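Local coordinates for protein dual function macrocyclase-peptidase POPB (Galerina marginata, PDB 5N4B) that cleaves a precursor peptide on the C-terminal side of prolyl residues and then macrocyclises the released intermediate in the biosynthesis of amanitin toxins, at residues 25-30 with 632-637; 542-547 with 619-624. The protein carries 1 engineered substitution. One frame throughout, in Å; residues are numbered along the deposited sequence.

Interaction 1 of 2, residues 25-30 with 632-637; sequences QSASKG and EFDYIY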
loop_
_atom_site.group_PDB
_atom_site.type_symbol
_atom_site.label_atom_id
_atom_site.label_comp_id
_atom_site.label_asym_id
_atom_site.label_seq_id
_atom_site.Cartn_x
_atom_site.Cartn_y
_atom_site.Cartn_z
ATOM N N GLN A 25 13.962 21.107 -22.415
ATOM C CA GLN A 25 14.087 20.768 -23.832
ATOM C C GLN A 25 12.933 19.886 -24.281
ATOM O O GLN A 25 12.693 18.824 -23.691
ATOM C CB GLN A 25 15.408 20.066 -24.127
ATOM C CG GLN A 25 16.643 20.837 -23.737
ATOM C CD GLN A 25 16.695 22.228 -24.368
ATOM O OE1 GLN A 25 17.081 23.201 -23.704
ATOM N NE2 GLN A 25 16.286 22.333 -25.637
ATOM N N SER A 26 12.225 20.322 -25.325
ATOM C CA SER A 26 11.134 19.598 -25.965
ATOM C C SER A 26 11.575 19.089 -27.327
ATOM O O SER A 26 12.179 19.828 -28.112
ATOM C CB SER A 26 9.967 20.555 -26.169
ATOM O OG SER A 26 9.041 20.110 -27.109
ATOM N N ALA A 27 11.246 17.844 -27.648
ATOM C CA ALA A 27 11.618 17.366 -28.969
ATOM C C ALA A 27 10.884 18.138 -30.047
ATOM O O ALA A 27 11.489 18.495 -31.074
ATOM C CB ALA A 27 11.375 15.865 -29.078
ATOM N N SER A 28 9.607 18.443 -29.836
ATOM C CA SER A 28 8.823 19.118 -30.867
ATOM C C SER A 28 9.005 20.629 -30.871
ATOM O O SER A 28 8.911 21.237 -31.943
ATOM C CB SER A 28 7.341 18.802 -30.745
ATOM O OG SER A 28 6.843 19.219 -29.497
ATOM N N LYS A 29 9.287 21.263 -29.730
ATOM C CA LYS A 29 9.296 22.723 -29.637
ATOM C C LYS A 29 10.656 23.316 -29.313
ATOM O O LYS A 29 10.782 24.550 -29.270
ATOM C CB LYS A 29 8.298 23.205 -28.575
ATOM C CG LYS A 29 6.840 22.793 -28.782
ATOM C CD LYS A 29 6.268 23.248 -30.119
ATOM C CE LYS A 29 4.788 23.604 -29.999
ATOM N NZ LYS A 29 4.409 24.646 -31.010
ATOM N N GLY A 30 11.679 22.507 -29.063
ATOM C CA GLY A 30 12.955 23.061 -28.642
ATOM C C GLY A 30 12.894 23.573 -27.206
ATOM O O GLY A 30 12.280 22.952 -26.333
ATOM N N GLU A 632 10.189 12.705 -23.939
ATOM C CA GLU A 632 9.337 12.314 -22.833
ATOM C C GLU A 632 8.710 13.543 -22.188
ATOM O O GLU A 632 7.503 13.544 -21.873
ATOM C CB GLU A 632 10.146 11.453 -21.873
ATOM C CG GLU A 632 10.687 10.170 -22.569
ATOM C CD GLU A 632 11.460 9.217 -21.713
ATOM O OE1 GLU A 632 11.523 9.383 -20.488
ATOM O OE2 GLU A 632 12.014 8.234 -22.303
ATOM N N PHE A 633 9.494 14.632 -22.061
ATOM C CA PHE A 633 8.931 15.937 -21.727
ATOM C C PHE A 633 7.668 16.206 -22.546
ATOM O O PHE A 633 6.661 16.711 -22.043
ATOM C CB PHE A 633 9.971 17.050 -21.938
ATOM C CG PHE A 633 9.431 18.412 -21.679
ATOM C CD1 PHE A 633 8.824 19.139 -22.700
ATOM C CD2 PHE A 633 9.483 18.989 -20.421
ATOM C CE1 PHE A 633 8.313 20.382 -22.466
ATOM C CE2 PHE A 633 8.943 20.269 -20.202
ATOM C CZ PHE A 633 8.364 20.928 -21.207
ATOM N N ASP A 634 7.688 15.861 -23.825
ATOM C CA ASP A 634 6.573 16.222 -24.692
ATOM C C ASP A 634 5.261 15.538 -24.341
ATOM O O ASP A 634 4.194 16.075 -24.656
ATOM C CB ASP A 634 6.919 15.982 -26.154
ATOM C CG ASP A 634 7.814 17.052 -26.709
ATOM O OD1 ASP A 634 8.092 18.107 -26.086
ATOM O OD2 ASP A 634 8.267 16.814 -27.843
ATOM N N TYR A 635 5.275 14.348 -23.737
ATOM C CA TYR A 635 4.030 13.762 -23.255
ATOM C C TYR A 635 3.773 14.020 -21.775
ATOM O O TYR A 635 2.618 13.962 -21.346
ATOM C CB TYR A 635 3.934 12.272 -23.597
ATOM C CG TYR A 635 4.977 11.339 -23.039
ATOM C CD1 TYR A 635 5.010 10.987 -21.702
ATOM C CD2 TYR A 635 5.883 10.712 -23.874
ATOM C CE1 TYR A 635 5.960 10.089 -21.216
ATOM C CE2 TYR A 635 6.801 9.789 -23.404
ATOM C CZ TYR A 635 6.835 9.465 -22.057
ATOM O OH TYR A 635 7.753 8.543 -21.564
ATOM N N ILE A 636 4.811 14.360 -21.007
ATOM C CA ILE A 636 4.647 14.686 -19.584
ATOM C C ILE A 636 4.054 16.074 -19.379
ATOM O O ILE A 636 3.129 16.274 -18.575
ATOM C CB ILE A 636 5.993 14.573 -18.850
ATOM C CG1 ILE A 636 6.484 13.147 -18.855
ATOM C CG2 ILE A 636 5.880 15.074 -17.419
ATOM C CD1 ILE A 636 7.995 13.007 -18.466
ATOM N N TYR A 637 4.632 17.069 -20.038
ATOM C CA TYR A 637 4.224 18.450 -19.808
ATOM C C TYR A 637 2.745 18.686 -19.990
ATOM O O TYR A 637 2.150 19.378 -19.141
ATOM C CB TYR A 637 5.067 19.339 -20.733
ATOM C CG TYR A 637 4.931 20.824 -20.557
ATOM C CD1 TYR A 637 4.909 21.416 -19.312
ATOM C CD2 TYR A 637 4.908 21.654 -21.676
ATOM C CE1 TYR A 637 4.844 22.799 -19.162
ATOM C CE2 TYR A 637 4.841 23.059 -21.524
ATOM C CZ TYR A 637 4.802 23.591 -20.261
ATOM O OH TYR A 637 4.743 24.958 -20.085
#

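Interaction 2 of 2, residues 542-547 with 619-624; sequences GRRETK and AWISEY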
loop_
_atom_site.group_PDB
_atom_site.type_symbol
_atom_site.label_atom_id
_atom_site.label_comp_id
_atom_site.label_asym_id
_atom_site.label_seq_id
_atom_site.Cartn_x
_atom_site.Cartn_y
_atom_site.Cartn_z
ATOM N N GLY A 542 -1.368 2.211 -19.208
ATOM C CA GLY A 542 -1.441 3.494 -18.544
ATOM C C GLY A 542 -0.145 3.838 -17.865
ATOM O O GLY A 542 -0.086 3.924 -16.650
ATOM N N ARG A 543 0.913 4.027 -18.650
ATOM C CA ARG A 543 2.258 4.175 -18.131
ATOM C C ARG A 543 3.099 4.965 -19.132
ATOM O O ARG A 543 3.002 4.728 -20.329
ATOM C CB ARG A 543 2.849 2.746 -18.005
ATOM C CG ARG A 543 4.185 2.624 -17.371
ATOM C CD ARG A 543 4.591 1.152 -17.113
ATOM N NE ARG A 543 4.906 0.428 -18.348
ATOM C CZ ARG A 543 4.815 -0.895 -18.530
ATOM N NH1 ARG A 543 4.382 -1.735 -17.562
ATOM N NH2 ARG A 543 5.168 -1.377 -19.720
ATOM N N ARG A 544 3.928 5.883 -18.645
ATOM C CA ARG A 544 4.835 6.617 -19.522
ATOM C C ARG A 544 4.041 7.264 -20.653
ATOM O O ARG A 544 3.145 8.066 -20.393
ATOM C CB ARG A 544 6.028 5.737 -19.971
ATOM C CG ARG A 544 6.964 5.418 -18.779
ATOM C CD ARG A 544 8.056 4.392 -19.086
ATOM N NE ARG A 544 8.866 4.806 -20.208
ATOM C CZ ARG A 544 9.943 5.580 -20.094
ATOM N NH1 ARG A 544 10.345 6.042 -18.914
ATOM N NH2 ARG A 544 10.621 5.893 -21.185
ATOM N N GLU A 545 4.326 6.951 -21.915
ATOM C CA GLU A 545 3.620 7.661 -22.975
ATOM C C GLU A 545 2.118 7.384 -23.036
ATOM O O GLU A 545 1.411 8.152 -23.703
ATOM C CB GLU A 545 4.269 7.404 -24.336
ATOM C CG GLU A 545 4.037 6.034 -24.902
ATOM C CD GLU A 545 5.065 4.997 -24.479
ATOM O OE1 GLU A 545 5.821 5.197 -23.492
ATOM O OE2 GLU A 545 5.122 3.951 -25.180
ATOM N N THR A 546 1.623 6.321 -22.405
ATOM C CA THR A 546 0.192 6.047 -22.372
ATOM C C THR A 546 -0.473 6.448 -21.054
ATOM O O THR A 546 -1.622 6.069 -20.813
ATOM C CB THR A 546 -0.083 4.554 -22.594
ATOM O OG1 THR A 546 0.482 3.807 -21.535
ATOM C CG2 THR A 546 0.469 4.023 -23.937
ATOM N N LYS A 547 0.224 7.194 -20.193
ATOM C CA LYS A 547 -0.342 7.552 -18.889
ATOM C C LYS A 547 -1.643 8.324 -19.032
ATOM O O LYS A 547 -2.507 8.241 -18.152
ATOM C CB LYS A 547 0.678 8.383 -18.084
ATOM C CG LYS A 547 0.302 8.542 -16.612
ATOM C CD LYS A 547 0.549 7.220 -15.854
ATOM C CE LYS A 547 -0.488 6.903 -14.846
ATOM N NZ LYS A 547 -0.285 5.481 -14.363
ATOM N N ALA A 619 12.674 6.889 -8.946
ATOM C CA ALA A 619 12.171 5.537 -9.206
ATOM C C ALA A 619 10.893 5.545 -10.010
ATOM O O ALA A 619 10.545 4.510 -10.606
ATOM C CB ALA A 619 11.951 4.823 -7.895
ATOM N N TRP A 620 10.175 6.670 -10.061
ATOM C CA TRP A 620 8.923 6.739 -10.801
ATOM C C TRP A 620 9.101 7.135 -12.268
ATOM O O TRP A 620 8.102 7.280 -12.981
ATOM C CB TRP A 620 7.960 7.722 -10.145
ATOM C CG TRP A 620 7.802 7.582 -8.688
ATOM C CD1 TRP A 620 7.976 6.471 -7.920
ATOM C CD2 TRP A 620 7.460 8.646 -7.808
ATOM N NE1 TRP A 620 7.759 6.787 -6.597
ATOM C CE2 TRP A 620 7.432 8.121 -6.509
ATOM C CE3 TRP A 620 7.176 9.994 -8.000
ATOM C CZ2 TRP A 620 7.142 8.928 -5.397
ATOM C CZ3 TRP A 620 6.898 10.788 -6.912
ATOM C CH2 TRP A 620 6.895 10.266 -5.643
ATOM N N ILE A 621 10.321 7.337 -12.731
ATOM C CA ILE A 621 10.542 7.528 -14.157
ATOM C C ILE A 621 9.997 6.352 -14.960
ATOM O O ILE A 621 9.509 6.542 -16.080
ATOM C CB ILE A 621 12.027 7.797 -14.411
ATOM C CG1 ILE A 621 12.360 9.209 -13.915
ATOM C CG2 ILE A 621 12.345 7.656 -15.873
ATOM C CD1 ILE A 621 13.878 9.484 -13.879
ATOM N N SER A 622 10.031 5.135 -14.410
ATOM C CA SER A 622 9.454 4.001 -15.126
ATOM C C SER A 622 7.941 4.111 -15.248
ATOM O O SER A 622 7.349 3.422 -16.087
ATOM C CB SER A 622 9.832 2.703 -14.433
ATOM O OG SER A 622 9.426 2.712 -13.103
ATOM N N GLU A 623 7.298 4.943 -14.431
ATOM C CA GLU A 623 5.867 5.172 -14.453
ATOM C C GLU A 623 5.434 6.387 -15.253
ATOM O O GLU A 623 4.418 6.331 -15.946
ATOM C CB GLU A 623 5.315 5.332 -13.037
ATOM C CG GLU A 623 3.801 5.265 -12.950
ATOM C CD GLU A 623 3.193 3.864 -13.219
ATOM O OE1 GLU A 623 3.963 2.892 -13.269
ATOM O OE2 GLU A 623 1.945 3.778 -13.400
ATOM N N TYR A 624 6.171 7.485 -15.168
ATOM C CA TYR A 624 5.767 8.770 -15.740
ATOM C C TYR A 624 6.608 9.209 -16.934
ATOM O O TYR A 624 6.167 10.107 -17.667
ATOM C CB TYR A 624 5.850 9.855 -14.662
ATOM C CG TYR A 624 5.051 9.605 -13.406
ATOM C CD1 TYR A 624 3.774 9.145 -13.485
ATOM C CD2 TYR A 624 5.584 9.858 -12.158
ATOM C CE1 TYR A 624 3.025 8.900 -12.347
ATOM C CE2 TYR A 624 4.859 9.626 -11.013
ATOM C CZ TYR A 624 3.570 9.144 -11.123
ATOM O OH TYR A 624 2.939 8.938 -9.933
HETATM O O HOH W 1 3.435 10.132 -18.423
#

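Interaction 1 of 2, residues 25-30 with 632-637
The carboxylate of Asp-634, on helix 630-636, reaches into the turn that follows strand 21-26 and shares its two oxygens among the residues there. Asp-634 OD2 uses its syn lone pair, the one on the side of the other oxygen, to accept from the backbone of Ser-28, 2.9 Å from Ser-28 N. Asp-634 OD1 takes a hydrogen bond from Ser-26 OG, though the modelled 2.4 Å is doubtfully short. A weak hydrogen bond, Ser-28 OG to Asp-634 OD2 at 3.2 Å, is possible, but this proton could instead turn to Ser-26 OG. Serine suits position 26 because its hydroxyl works both ways: besides binding Asp-634, Ser-26 OG accepts from Lys-29 N at 2.9 Å, an ST motif that braces the turn between the paired strands 21-26 and 30-35. With Ser-26 OG anti to its own backbone N (chi1 162°), the hydroxyl faces the carboxylate. Ser-26 CB remains beside the ring of Phe-633, 3.9 Å from Phe-633 CD1. That ring also meets Tyr-24, and Tyr-637 CB lies over one face, toward the rim, which makes this flank apolar. Separately, Phe-633 CB lies 3.7 Å from Gln-25 O. Ala-27, with no more than a methyl group, sits beside the carboxylate, its CB 3.5 Å from Asp-634 OD2. A single acidic side chain thus gathers donors from the hairpin turn, which would probably stabilise its negative charge.

Interaction 2 of 2, residues 542-547 with 619-624
Arg-544 lays its side chain across the turn of helix 621-624, its CD 3.2 Å from Ser-622 O, and bends at chi3 (56°) to bring the guanidinium edge to Ile-621. There Arg-544 NH1 donates to Ile-621 O at 3.0 Å; the carbonyl oxygen lies near the guanidinium plane, yet the donor stands above the carbonyl plane. The other terminal nitrogen, NH2, forms a salt bridge with Glu-632, a double use that suits arginine. From the backbone, Arg-544 N gives a nearly straight bond, 164° at the hydrogen, to Glu-623 O 2.8 Å away. The first part of the Arg-543 chain runs beside the same helix turn, Arg-543 CG 3.5 Å from Ser-622 O, and its guanidinium pairs with Glu-536. This is the alpha/beta-hydrolase domain of a prolyl oligopeptidase, and the side chain of Tyr-624 is about 7 Å from that of the catalytic-serine position, engineered to Ala-578 here; its hydroxyl binds Asn-579. Lys-547 and Glu-623 cross obliquely in a buried salt bridge, Lys-547 NZ meeting Glu-623 OE2 on its anti side at 3.0 Å. The long lysine chain, bent at chi2 and chi3, carries an ammonium whose three N-H groups can serve Glu-623 OE2, Gly-542 O and Gly-498 O, while Glu-623 accepts from His-539 and Phe-500 N. Lys-547 CD comes to the edge of the Tyr-624 ring, and one water donates to both Arg-544 O and Tyr-624 O.

In the fold
From the N terminus the chain forms the hairpin of strands 21-26 and 30-35, whose turn waits some 600 residues for its partner. The beta-propeller blades and much of the alpha/beta-hydrolase domain intervene. Next comes 542-547, between helices 536-540 and 548-563, and, with 71 residues between, 619-624 closes interaction 2. Helix 630-636 is the next helix and closes interaction 1, so the smaller loop nests inside the larger. Their centres lie 15 Å apart, but they touch, Tyr-635 and Ile-636 packing against Tyr-624 O. Successive helices thereby join the N-terminal hairpin to the hydrolase domain; of the two contacts, only interaction 2 comes near the active site.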